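Local coordinates for microcin B17-processing protein McbB (Escherichia coli str. K-12 substr. MG1655, PDB 6GRH), which helps convert the inactive precursor peptide McbA into the active antibiotic microcin B17, working in a complex with the McbC and McbD proteins, at residues B[183-186]-B[187-190]; B[212-215]-B[216-219]. One frame throughout, in Å; residues are numbered along the deposited sequence.

Contact 1 (B[183-186]-B[187-190]); sequences VYSP and DLGT
S185 and T190 bracket a single helical turn that ends in a Schellman motif, in the loop between strand 177-180 and helix 193-204. Backbone bonds define it. G189 N donates to P186 O at 3.3 Å, while the outer bond from T190 N to S185 O is weak at 3.4 Å. P186 suits the first turn position because its fixed phi is already helical and no backbone N-H is needed there. G189 ends the turn with phi 73°, a value that comes easily to glycine.

Side-chain hydroxyls bind the two ends. S185 OG lies opposite its own backbone N (chi1 166°) and accepts L188 N, three residues on, at 3.1 Å, a side-chain-to-backbone bond that spans the turn. T190 OG1 donates to V183 O at 2.7 Å and accepts S185 N at 2.9 Å, the latter along a nearly straight N-H. With chi1 at 56°, the hydroxyl stands between the threonine's N and carbonyl carbon, facing the backbone of 183-185. One hydroxyl thus serves two backbone groups, as donor to one and acceptor from the other. Further polar bonds leave the turn: S241 and K245 of McbC bind the carbonyls of L188 and P186, and Y184 OH bonds E161.

Apolar contacts are fewer. L188 CB meets S185 CB at 3.8 Å, and L188 also packs on Y242 of McbC. Y184 anchors the loop beside the zinc site, its ring touching C192 and C292. P186 CD sits 4.2 Å above the centre of one face of this ring, while T190 O meets the ring edge, 3.1 Å from Y184 CD1.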
loop_
_atom_site.group_PDB
_atom_site.type_symbol
_atom_site.label_atom_id
_atom_site.label_comp_id
_atom_site.label_asym_id
_atom_site.label_seq_id
_atom_site.Cartn_x
_atom_site.Cartn_y
_atom_site.Cartn_z
ATOM N N VAL B 183 18.225 3.837 8.464
ATOM C CA VAL B 183 19.559 3.569 8.930
ATOM C C VAL B 183 19.977 2.227 8.365
ATOM O O VAL B 183 19.279 1.235 8.553
ATOM C CB VAL B 183 19.626 3.510 10.459
ATOM C CG1 VAL B 183 21.046 3.139 10.887
ATOM C CG2 VAL B 183 19.232 4.840 11.072
ATOM N N TYR B 184 21.088 2.219 7.644
ATOM C CA TYR B 184 21.767 1.015 7.206
ATOM C C TYR B 184 22.830 0.545 8.201
ATOM O O TYR B 184 23.910 1.129 8.296
ATOM C CB TYR B 184 22.405 1.250 5.826
ATOM C CG TYR B 184 23.200 0.074 5.328
ATOM C CD1 TYR B 184 22.744 -1.250 5.493
ATOM C CD2 TYR B 184 24.414 0.267 4.686
ATOM C CE1 TYR B 184 23.500 -2.337 5.054
ATOM C CE2 TYR B 184 25.177 -0.801 4.238
ATOM C CZ TYR B 184 24.726 -2.091 4.414
ATOM O OH TYR B 184 25.520 -3.102 3.973
ATOM N N SER B 185 22.523 -0.536 8.910
ATOM C CA SER B 185 23.401 -1.130 9.908
ATOM C C SER B 185 23.653 -2.569 9.508
ATOM O O SER B 185 22.732 -3.396 9.587
ATOM C CB SER B 185 22.758 -1.092 11.280
ATOM O OG SER B 185 23.447 -1.936 12.202
ATOM N N PRO B 186 24.893 -2.886 9.072
ATOM C CA PRO B 186 25.161 -4.284 8.789
ATOM C C PRO B 186 24.951 -5.199 9.989
ATOM O O PRO B 186 24.402 -6.290 9.821
ATOM C CB PRO B 186 26.617 -4.274 8.329
ATOM C CG PRO B 186 26.807 -2.907 7.754
ATOM C CD PRO B 186 25.937 -2.003 8.534
ATOM N N ASP B 187 25.358 -4.775 11.179
ATOM C CA ASP B 187 25.129 -5.544 12.399
ATOM C C ASP B 187 23.640 -5.888 12.583
ATOM O O ASP B 187 23.327 -7.008 12.939
ATOM C CB ASP B 187 25.590 -4.785 13.647
ATOM C CG ASP B 187 27.101 -4.803 13.844
ATOM O OD1 ASP B 187 27.800 -5.615 13.202
ATOM O OD2 ASP B 187 27.578 -3.987 14.690
ATOM N N LEU B 188 22.752 -4.930 12.341
ATOM C CA LEU B 188 21.290 -5.126 12.525
ATOM C C LEU B 188 20.513 -5.697 11.323
ATOM O O LEU B 188 19.316 -5.992 11.447
ATOM C CB LEU B 188 20.654 -3.819 12.984
ATOM C CG LEU B 188 21.127 -3.287 14.337
ATOM C CD1 LEU B 188 20.556 -1.903 14.571
ATOM C CD2 LEU B 188 20.764 -4.188 15.519
ATOM N N GLY B 189 21.187 -5.804 10.183
ATOM C CA GLY B 189 20.650 -6.408 8.964
ATOM C C GLY B 189 19.608 -5.581 8.215
ATOM O O GLY B 189 18.773 -6.152 7.514
ATOM N N THR B 190 19.654 -4.251 8.365
ATOM C CA THR B 190 18.660 -3.351 7.773
ATOM C C THR B 190 19.034 -2.969 6.324
ATOM O O THR B 190 20.212 -3.052 5.954
ATOM C CB THR B 190 18.498 -2.051 8.582
ATOM O OG1 THR B 190 19.754 -1.401 8.717
ATOM C CG2 THR B 190 17.939 -2.328 9.967
#

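Contact 2 (B[212-215]-B[216-219]); sequences EMSW and ANLL. With EDO (1,2-ethanediol), chain I.
From S214 the chain turns into helix 215-220, whose opening turn holds the bonds from L218 N to S214 O at 2.9 Å and from L219 N to W215 O at 3.0 Å. S214 is the N-cap. Its hydroxyl, held over the helix start by a chi1 of 64°, accepts a weak bond from N217 N at 3.5 Å and a second weak one from N217 ND2 at 3.4 Å. Serine suits the place because its short side chain can stand in for the carbonyl that a preceding turn would have supplied, and the asparagine amide adds a second donor to the same oxygen.

One turn on, L218 lays its CD1 over a face of W215, 3.7 Å from the centroid of the six-membered ring and only 8° off its normal, a well-centred CH-pi contact. The other methyl, CD2, meets M213 SD at 4.0 Å, the two side chains crossing at about a right angle. A branched leucine can therefore serve two partners at once. L219 CD2 lies at the indole's edge, near its plane. Before the cap, E212 OE1 accepts a weak bond from ethanediol O2 at 2.8 Å; this molecule, probably from the crystallisation liquor, is also bound by R210, while OE2 of the glutamate accepts W287 and Q288.

The short helix follows the loop that leaves helix 193-204, and its apolar side reaches other subunits: W215 stacks on W12 of McbD, L218 packs on M16 of McbD, and P283 of the second McbB copy, just beyond that copy's strand 279-282, meets W215, A216 and L219.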
loop_
_atom_site.group_PDB
_atom_site.type_symbol
_atom_site.label_atom_id
_atom_site.label_comp_id
_atom_site.label_asym_id
_atom_site.label_seq_id
_atom_site.Cartn_x
_atom_site.Cartn_y
_atom_site.Cartn_z
ATOM N N GLU B 212 8.471 -3.907 -9.954
ATOM C CA GLU B 212 9.383 -3.187 -10.865
ATOM C C GLU B 212 9.964 -4.048 -12.028
ATOM O O GLU B 212 10.504 -3.491 -12.992
ATOM C CB GLU B 212 10.531 -2.531 -10.044
ATOM C CG GLU B 212 11.802 -3.351 -9.723
ATOM C CD GLU B 212 11.657 -4.417 -8.620
ATOM O OE1 GLU B 212 10.546 -4.598 -8.062
ATOM O OE2 GLU B 212 12.664 -5.093 -8.295
ATOM N N MET B 213 9.877 -5.379 -11.939
ATOM C CA MET B 213 10.580 -6.256 -12.892
ATOM C C MET B 213 9.789 -6.549 -14.173
ATOM O O MET B 213 8.615 -6.856 -14.143
ATOM C CB MET B 213 11.029 -7.559 -12.215
ATOM C CG MET B 213 12.159 -7.368 -11.206
ATOM S SD MET B 213 13.745 -6.910 -11.958
ATOM C CE MET B 213 14.715 -6.482 -10.513
ATOM N N SER B 214 10.492 -6.450 -15.295
ATOM C CA SER B 214 10.014 -6.766 -16.627
ATOM C C SER B 214 11.288 -6.928 -17.483
ATOM O O SER B 214 12.383 -6.568 -17.019
ATOM C CB SER B 214 9.239 -5.599 -17.180
ATOM O OG SER B 214 10.128 -4.504 -17.322
ATOM N N TRP B 215 11.144 -7.393 -18.718
ATOM C CA TRP B 215 12.330 -7.527 -19.578
ATOM C C TRP B 215 13.066 -6.199 -19.812
ATOM O O TRP B 215 14.280 -6.200 -19.887
ATOM C CB TRP B 215 12.068 -8.324 -20.851
ATOM C CG TRP B 215 12.260 -9.776 -20.524
ATOM C CD1 TRP B 215 11.302 -10.695 -20.216
ATOM C CD2 TRP B 215 13.521 -10.435 -20.365
ATOM N NE1 TRP B 215 11.888 -11.905 -19.926
ATOM C CE2 TRP B 215 13.254 -11.766 -19.999
ATOM C CE3 TRP B 215 14.848 -10.025 -20.525
ATOM C CZ2 TRP B 215 14.272 -12.705 -19.777
ATOM C CZ3 TRP B 215 15.875 -10.959 -20.301
ATOM C CH2 TRP B 215 15.571 -12.285 -19.922
ATOM N N ALA B 216 12.343 -5.085 -19.872
ATOM C CA ALA B 216 13.013 -3.784 -20.022
ATOM C C ALA B 216 13.954 -3.527 -18.844
ATOM O O ALA B 216 15.080 -3.079 -19.025
ATOM C CB ALA B 216 11.994 -2.668 -20.163
ATOM N N ASN B 217 13.517 -3.885 -17.645
ATOM C CA ASN B 217 14.361 -3.706 -16.474
ATOM C C ASN B 217 15.507 -4.704 -16.397
ATOM O O ASN B 217 16.614 -4.341 -16.006
ATOM C CB ASN B 217 13.521 -3.742 -15.218
ATOM C CG ASN B 217 12.872 -2.423 -14.946
ATOM O OD1 ASN B 217 13.540 -1.452 -14.584
ATOM N ND2 ASN B 217 11.582 -2.366 -15.121
ATOM N N LEU B 218 15.248 -5.945 -16.785
ATOM C CA LEU B 218 16.286 -6.975 -16.816
ATOM C C LEU B 218 17.429 -6.620 -17.778
ATOM O O LEU B 218 18.599 -6.744 -17.418
ATOM C CB LEU B 218 15.698 -8.351 -17.162
ATOM C CG LEU B 218 14.764 -8.946 -16.093
ATOM C CD1 LEU B 218 14.164 -10.243 -16.639
ATOM C CD2 LEU B 218 15.492 -9.189 -14.780
ATOM N N LEU B 219 17.088 -6.108 -18.952
ATOM C CA LEU B 219 18.114 -5.686 -19.905
ATOM C C LEU B 219 18.974 -4.529 -19.356
ATOM O O LEU B 219 20.161 -4.520 -19.585
ATOM C CB LEU B 219 17.535 -5.332 -21.263
ATOM C CG LEU B 219 16.889 -6.502 -22.005
ATOM C CD1 LEU B 219 16.293 -5.982 -23.304
ATOM C CD2 LEU B 219 17.854 -7.645 -22.295
HETATM C C1 EDO I . 12.157 -3.027 -4.218
HETATM O O1 EDO I . 11.279 -2.540 -3.211
HETATM C C2 EDO I . 12.019 -2.195 -5.490
HETATM O O2 EDO I . 10.799 -2.517 -6.160
#

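Following the chain from the N terminus, contact 1 comes first, closing a small turn after strand 177-180, the fifth strand in order across the mixed sheet. The chain then enters helix 193-204, with C192 just before it and C195 in its first turn binding zinc, and leaves it through a loop to contact 2, where helix 215-220 begins. The two are in series, neither nested nor crossed, with centres about 28 Å apart and nearest atoms about 16 Å apart. They face different partners: 183-190 lies against McbC, whereas 212-219 meets McbD and the second McbB copy. Both also reach the C-terminal segment, contact 1 through C292 and H286, contact 2 through W287 and Q288.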